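Exonuclease mut-7 homolog (Aedes aegypti, PDB 7JW2) probably trims the 3' ends of AGO1-bound microRNAs as a magnesium-dependent 3'-5' exoribonuclease, of which this chain is the exonuclease domain. Local coordinates at residues A[129-143]-A[147-160]. Residues are numbered along the deposited sequence; the frame is centred on the assembly and turned at random.
Sequences WRHVERFDSFRFPYH and VNQNLANLVRLCLG
Trp129 is sandwiched between Leu154 and Gln149, joining helix 125-132 to the short helix 151-159 in the helical part of this RNase H-like (DnaQ-type) 3'-5' exonuclease domain. Leu154 CD1 lies 4.0 Å from the centroid of the indole six-membered ring, 14° off its normal, and the aliphatic CG of Gln149 meets the opposite face at 4.1 Å, so both are CH-pi contacts. A chi1 of -169° turns the indole away from its own backbone N and toward residues 147-160; Val147 CG2 approaches its edge in plane, and Leu157 CD1 comes within 3.5 Å of Trp129 CZ2. Leu154 also touches Ile195 of helix 179-205, which extends the apolar layer beyond the pair.

Phe140 carries this layer into the loop that follows helix 125-132. Leu157 CB sits over one face of its ring, 4.1 Å from the centroid, while Phe138 CE1 covers the opposite face from within the loop. Cys158 SG makes an oblique sulfur-aromatic contact, 3.7 Å from Phe140 CE2. Phe140 N donates to His143 ND1 almost exactly in the imidazole plane, a bond that ties the backbone at Phe140 to the side chain of His143, three residues on.

Farther out, polar groups finish the start of helix 151-159. There Asn150 is the N-cap: its OD1 accepts from Asn153 N in an almost straight line with the side-chain C=O. Asn153 ND2 in turn donates to Asn148 O, bracing the turn before the helix, and its OD1 accepts from Arg156 NH1, while Arg156 NE forms a salt bridge with Glu144. At the C-terminal end, Gly160, with positive phi, lays its CA over the centre of the Tyr142 ring, 3.5 Å from the centroid. The same tyrosine's backbone N donates to Leu157 O at 3.0 Å, with an N-H...O angle of 149°.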
loop_
_atom_site.group_PDB
_atom_site.type_symbol
_atom_site.label_atom_id
_atom_site.label_comp_id
_atom_site.label_asym_id
_atom_site.label_seq_id
_atom_site.Cartn_x
_atom_site.Cartn_y
_atom_site.Cartn_z
ATOM N N TRP A 129 -2.787 12.857 -30.902
ATOM C CA TRP A 129 -2.080 12.956 -32.176
ATOM C C TRP A 129 -3.025 13.349 -33.302
ATOM O O TRP A 129 -2.773 14.315 -34.032
ATOM C CB TRP A 129 -1.412 11.612 -32.468
ATOM C CG TRP A 129 -0.439 11.586 -33.599
ATOM C CD1 TRP A 129 -0.177 12.578 -34.506
ATOM C CD2 TRP A 129 0.420 10.498 -33.931
ATOM N NE1 TRP A 129 0.796 12.161 -35.390
ATOM C CE2 TRP A 129 1.173 10.885 -35.061
ATOM C CE3 TRP A 129 0.618 9.226 -33.389
ATOM C CZ2 TRP A 129 2.117 10.045 -35.648
ATOM C CZ3 TRP A 129 1.555 8.391 -33.977
ATOM C CH2 TRP A 129 2.293 8.808 -35.092
ATOM N N ARG A 130 -4.132 12.619 -33.443
ATOM C CA ARG A 130 -5.076 12.903 -34.519
ATOM C C ARG A 130 -5.712 14.276 -34.360
ATOM O O ARG A 130 -6.021 14.939 -35.358
ATOM C CB ARG A 130 -6.149 11.813 -34.571
ATOM C CG ARG A 130 -5.654 10.501 -35.173
ATOM C CD ARG A 130 -6.554 9.324 -34.825
ATOM N NE ARG A 130 -7.931 9.733 -34.570
ATOM C CZ ARG A 130 -8.842 8.964 -33.979
ATOM N NH1 ARG A 130 -8.523 7.738 -33.582
ATOM N NH2 ARG A 130 -10.074 9.421 -33.788
ATOM N N HIS A 131 -5.889 14.730 -33.119
ATOM C CA HIS A 131 -6.522 16.021 -32.875
ATOM C C HIS A 131 -5.607 17.171 -33.279
ATOM O O HIS A 131 -6.037 18.110 -33.961
ATOM C CB HIS A 131 -6.911 16.129 -31.399
ATOM C CG HIS A 131 -7.776 17.309 -31.084
ATOM N ND1 HIS A 131 -7.261 18.532 -30.707
ATOM C CD2 HIS A 131 -9.123 17.451 -31.088
ATOM C CE1 HIS A 131 -8.254 19.379 -30.499
ATOM N NE2 HIS A 131 -9.393 18.748 -30.720
ATOM N N VAL A 132 -4.340 17.116 -32.869
ATOM C CA VAL A 132 -3.423 18.222 -33.136
ATOM C C VAL A 132 -2.958 18.249 -34.586
ATOM O O VAL A 132 -2.573 19.318 -35.083
ATOM C CB VAL A 132 -2.216 18.169 -32.181
ATOM C CG1 VAL A 132 -2.688 18.125 -30.721
ATOM C CG2 VAL A 132 -1.319 16.981 -32.512
ATOM N N GLU A 133 -3.005 17.103 -35.279
ATOM C CA GLU A 133 -2.695 17.036 -36.707
ATOM C C GLU A 133 -3.513 18.031 -37.509
ATOM O O GLU A 133 -3.086 18.476 -38.581
ATOM C CB GLU A 133 -2.986 15.631 -37.238
ATOM C CG GLU A 133 -1.801 14.744 -37.451
ATOM C CD GLU A 133 -2.168 13.511 -38.253
ATOM O OE1 GLU A 133 -1.302 12.993 -38.983
ATOM O OE2 GLU A 133 -3.334 13.065 -38.158
ATOM N N ARG A 134 -4.699 18.364 -37.024
ATOM C CA ARG A 134 -5.637 19.204 -37.747
ATOM C C ARG A 134 -5.352 20.692 -37.601
ATOM O O ARG A 134 -5.879 21.486 -38.384
ATOM C CB ARG A 134 -7.049 18.887 -37.281
ATOM C CG ARG A 134 -7.523 17.521 -37.765
ATOM C CD ARG A 134 -8.849 17.122 -37.153
ATOM N NE ARG A 134 -8.703 16.003 -36.224
ATOM C CZ ARG A 134 -9.501 14.939 -36.201
ATOM N NH1 ARG A 134 -10.501 14.841 -37.067
ATOM N NH2 ARG A 134 -9.296 13.971 -35.316
ATOM N N PHE A 135 -4.543 21.095 -36.628
ATOM C CA PHE A 135 -4.110 22.484 -36.537
ATOM C C PHE A 135 -3.027 22.727 -37.583
ATOM O O PHE A 135 -1.945 22.136 -37.508
ATOM C CB PHE A 135 -3.602 22.798 -35.133
ATOM C CG PHE A 135 -4.632 22.582 -34.056
ATOM C CD1 PHE A 135 -5.835 23.267 -34.083
ATOM C CD2 PHE A 135 -4.399 21.691 -33.017
ATOM C CE1 PHE A 135 -6.789 23.073 -33.095
ATOM C CE2 PHE A 135 -5.348 21.490 -32.023
ATOM C CZ PHE A 135 -6.546 22.182 -32.066
ATOM N N ASP A 136 -3.320 23.592 -38.563
ATOM C CA ASP A 136 -2.383 23.816 -39.661
ATOM C C ASP A 136 -1.036 24.326 -39.166
ATOM O O ASP A 136 0.002 24.017 -39.764
ATOM C CB ASP A 136 -2.982 24.798 -40.667
ATOM C CG ASP A 136 -3.777 24.106 -41.751
ATOM O OD1 ASP A 136 -3.211 23.223 -42.432
ATOM O OD2 ASP A 136 -4.969 24.441 -41.921
ATOM N N SER A 137 -1.031 25.092 -38.076
ATOM C CA SER A 137 0.200 25.656 -37.539
ATOM C C SER A 137 1.017 24.651 -36.737
ATOM O O SER A 137 2.199 24.903 -36.482
ATOM C CB SER A 137 -0.122 26.855 -36.648
ATOM O OG SER A 137 -0.237 28.049 -37.407
ATOM N N PHE A 138 0.423 23.537 -36.326
ATOM C CA PHE A 138 1.096 22.632 -35.403
ATOM C C PHE A 138 2.245 21.907 -36.090
ATOM O O PHE A 138 2.062 21.280 -37.139
ATOM C CB PHE A 138 0.104 21.618 -34.837
ATOM C CG PHE A 138 0.697 20.701 -33.797
ATOM C CD1 PHE A 138 1.432 19.581 -34.165
ATOM C CD2 PHE A 138 0.511 20.959 -32.447
ATOM C CE1 PHE A 138 1.975 18.754 -33.212
ATOM C CE2 PHE A 138 1.050 20.121 -31.483
ATOM C CZ PHE A 138 1.780 19.023 -31.865
ATOM N N ARG A 139 3.426 21.966 -35.476
ATOM C CA ARG A 139 4.602 21.258 -35.969
ATOM C C ARG A 139 5.236 20.469 -34.832
ATOM O O ARG A 139 5.574 21.036 -33.791
ATOM C CB ARG A 139 5.639 22.225 -36.554
ATOM C CG ARG A 139 5.315 22.786 -37.931
ATOM C CD ARG A 139 4.770 21.730 -38.890
ATOM N NE ARG A 139 4.539 22.288 -40.222
ATOM C CZ ARG A 139 3.597 23.182 -40.509
ATOM N NH1 ARG A 139 2.778 23.623 -39.563
ATOM N NH2 ARG A 139 3.466 23.637 -41.749
ATOM N N PHE A 140 5.421 19.166 -35.035
ATOM C CA PHE A 140 6.246 18.395 -34.123
ATOM C C PHE A 140 7.686 18.911 -34.177
ATOM O O PHE A 140 8.126 19.433 -35.209
ATOM C CB PHE A 140 6.191 16.911 -34.485
ATOM C CG PHE A 140 4.906 16.240 -34.087
ATOM C CD1 PHE A 140 3.904 16.009 -35.016
ATOM C CD2 PHE A 140 4.704 15.836 -32.773
ATOM C CE1 PHE A 140 2.719 15.398 -34.649
ATOM C CE2 PHE A 140 3.522 15.215 -32.398
ATOM C CZ PHE A 140 2.530 14.998 -33.331
ATOM N N PRO A 141 8.435 18.809 -33.075
ATOM C CA PRO A 141 9.810 19.340 -33.072
ATOM C C PRO A 141 10.741 18.608 -34.014
ATOM O O PRO A 141 11.776 19.160 -34.409
ATOM C CB PRO A 141 10.263 19.173 -31.617
ATOM C CG PRO A 141 9.291 18.204 -30.991
ATOM C CD PRO A 141 8.018 18.283 -31.759
ATOM N N TYR A 142 10.427 17.367 -34.355
ATOM C CA TYR A 142 11.196 16.630 -35.345
ATOM C C TYR A 142 10.199 16.181 -36.391
ATOM O O TYR A 142 10.038 14.986 -36.645
ATOM C CB TYR A 142 11.950 15.475 -34.687
ATOM C CG TYR A 142 12.811 15.972 -33.557
ATOM C CD1 TYR A 142 14.110 16.408 -33.786
ATOM C CD2 TYR A 142 12.304 16.064 -32.264
ATOM C CE1 TYR A 142 14.892 16.895 -32.758
ATOM C CE2 TYR A 142 13.073 16.536 -31.232
ATOM C CZ TYR A 142 14.366 16.962 -31.476
ATOM O OH TYR A 142 15.133 17.440 -30.434
ATOM N N HIS A 143 9.514 17.161 -36.975
ATOM C CA HIS A 143 8.346 16.898 -37.798
ATOM C C HIS A 143 8.718 16.087 -39.026
ATOM O O HIS A 143 9.797 16.249 -39.602
ATOM C CB HIS A 143 7.682 18.210 -38.225
ATOM C CG HIS A 143 6.220 18.075 -38.522
ATOM N ND1 HIS A 143 5.246 18.316 -37.580
ATOM C CD2 HIS A 143 5.565 17.714 -39.651
ATOM C CE1 HIS A 143 4.054 18.109 -38.110
ATOM N NE2 HIS A 143 4.221 17.746 -39.368
ATOM N N VAL A 147 3.648 9.965 -41.463
ATOM C CA VAL A 147 4.170 8.716 -40.931
ATOM C C VAL A 147 3.004 7.839 -40.482
ATOM O O VAL A 147 1.899 8.319 -40.203
ATOM C CB VAL A 147 5.158 8.960 -39.775
ATOM C CG1 VAL A 147 6.322 9.848 -40.228
ATOM C CG2 VAL A 147 4.441 9.575 -38.572
ATOM N N ASN A 148 3.249 6.528 -40.438
ATOM C CA ASN A 148 2.279 5.613 -39.852
ATOM C C ASN A 148 2.049 5.993 -38.397
ATOM O O ASN A 148 2.978 6.405 -37.697
ATOM C CB ASN A 148 2.776 4.173 -39.949
ATOM C CG ASN A 148 2.720 3.635 -41.359
ATOM O OD1 ASN A 148 1.973 4.138 -42.200
ATOM N ND2 ASN A 148 3.512 2.603 -41.628
ATOM N N GLN A 149 0.805 5.863 -37.940
ATOM C CA GLN A 149 0.429 6.348 -36.609
ATOM C C GLN A 149 0.620 5.247 -35.565
ATOM O O GLN A 149 -0.329 4.681 -35.022
ATOM C CB GLN A 149 -1.001 6.876 -36.617
ATOM C CG GLN A 149 -1.178 8.181 -37.383
ATOM C CD GLN A 149 -2.405 8.962 -36.944
ATOM O OE1 GLN A 149 -2.421 10.194 -36.999
ATOM N NE2 GLN A 149 -3.438 8.249 -36.499
ATOM N N ASN A 150 1.887 4.952 -35.285
ATOM C CA ASN A 150 2.279 4.032 -34.223
ATOM C C ASN A 150 3.171 4.755 -33.219
ATOM O O ASN A 150 3.603 5.888 -33.445
ATOM C CB ASN A 150 2.988 2.793 -34.794
ATOM C CG ASN A 150 4.170 3.142 -35.683
ATOM O OD1 ASN A 150 5.068 3.893 -35.293
ATOM N ND2 ASN A 150 4.172 2.593 -36.894
ATOM N N LEU A 151 3.447 4.088 -32.093
ATOM C CA LEU A 151 4.181 4.750 -31.018
ATOM C C LEU A 151 5.621 5.048 -31.424
ATOM O O LEU A 151 6.163 6.104 -31.071
ATOM C CB LEU A 151 4.137 3.907 -29.736
ATOM C CG LEU A 151 4.939 4.463 -28.559
ATOM C CD1 LEU A 151 4.386 5.818 -28.124
ATOM C CD2 LEU A 151 4.954 3.485 -27.380
ATOM N N ALA A 152 6.257 4.147 -32.176
ATOM C CA ALA A 152 7.639 4.387 -32.572
ATOM C C ALA A 152 7.764 5.667 -33.387
ATOM O O ALA A 152 8.717 6.434 -33.213
ATOM C CB ALA A 152 8.172 3.198 -33.370
ATOM N N ASN A 153 6.806 5.921 -34.271
ATOM C CA ASN A 153 6.868 7.139 -35.074
ATOM C C ASN A 153 6.560 8.375 -34.235
ATOM O O ASN A 153 7.142 9.442 -34.460
ATOM C CB ASN A 153 5.916 7.031 -36.261
ATOM C CG ASN A 153 6.431 6.077 -37.322
ATOM O OD1 ASN A 153 7.606 5.710 -37.313
ATOM N ND2 ASN A 153 5.558 5.668 -38.231
ATOM N N LEU A 154 5.651 8.256 -33.263
ATOM C CA LEU A 154 5.371 9.390 -32.386
ATOM C C LEU A 154 6.586 9.747 -31.538
ATOM O O LEU A 154 6.839 10.926 -31.263
ATOM C CB LEU A 154 4.165 9.076 -31.498
ATOM C CG LEU A 154 3.606 10.259 -30.718
ATOM C CD1 LEU A 154 3.412 11.478 -31.636
ATOM C CD2 LEU A 154 2.298 9.848 -30.044
ATOM N N VAL A 155 7.343 8.741 -31.095
ATOM C CA VAL A 155 8.581 9.003 -30.368
ATOM C C VAL A 155 9.559 9.789 -31.236
ATOM O O VAL A 155 10.188 10.748 -30.774
ATOM C CB VAL A 155 9.197 7.683 -29.870
ATOM C CG1 VAL A 155 10.622 7.901 -29.430
ATOM C CG2 VAL A 155 8.375 7.139 -28.702
ATOM N N ARG A 156 9.715 9.392 -32.499
ATOM C CA ARG A 156 10.624 10.126 -33.377
ATOM C C ARG A 156 10.164 11.564 -33.580
ATOM O O ARG A 156 10.972 12.495 -33.507
ATOM C CB ARG A 156 10.756 9.420 -34.721
ATOM C CG ARG A 156 11.980 9.871 -35.516
ATOM C CD ARG A 156 12.247 8.920 -36.659
ATOM N NE ARG A 156 11.177 8.982 -37.648
ATOM C CZ ARG A 156 10.254 8.036 -37.816
ATOM N NH1 ARG A 156 10.265 6.954 -37.053
ATOM N NH2 ARG A 156 9.317 8.179 -38.744
ATOM N N LEU A 157 8.864 11.761 -33.828
ATOM C CA LEU A 157 8.334 13.104 -34.055
ATOM C C LEU A 157 8.531 14.004 -32.842
ATOM O O LEU A 157 8.794 15.202 -32.988
ATOM C CB LEU A 157 6.849 13.031 -34.402
ATOM C CG LEU A 157 6.481 12.461 -35.767
ATOM C CD1 LEU A 157 5.043 12.003 -35.766
ATOM C CD2 LEU A 157 6.690 13.517 -36.827
ATOM N N CYS A 158 8.388 13.456 -31.637
ATOM C CA CYS A 158 8.431 14.292 -30.445
ATOM C C CYS A 158 9.819 14.403 -29.841
ATOM O O CYS A 158 10.163 15.453 -29.295
ATOM C CB CYS A 158 7.470 13.750 -29.376
ATOM S SG CYS A 158 5.744 13.849 -29.814
ATOM N N LEU A 159 10.624 13.345 -29.906
ATOM C CA LEU A 159 11.901 13.327 -29.217
ATOM C C LEU A 159 13.113 13.225 -30.131
ATOM O O LEU A 159 14.240 13.344 -29.639
ATOM C CB LEU A 159 11.934 12.166 -28.216
ATOM C CG LEU A 159 10.685 11.999 -27.350
ATOM C CD1 LEU A 159 10.861 10.747 -26.525
ATOM C CD2 LEU A 159 10.434 13.217 -26.466
ATOM N N GLY A 160 12.922 13.012 -31.431
ATOM C CA GLY A 160 14.039 13.050 -32.359
ATOM C C GLY A 160 14.976 11.873 -32.275
ATOM O O GLY A 160 16.108 11.955 -32.764
#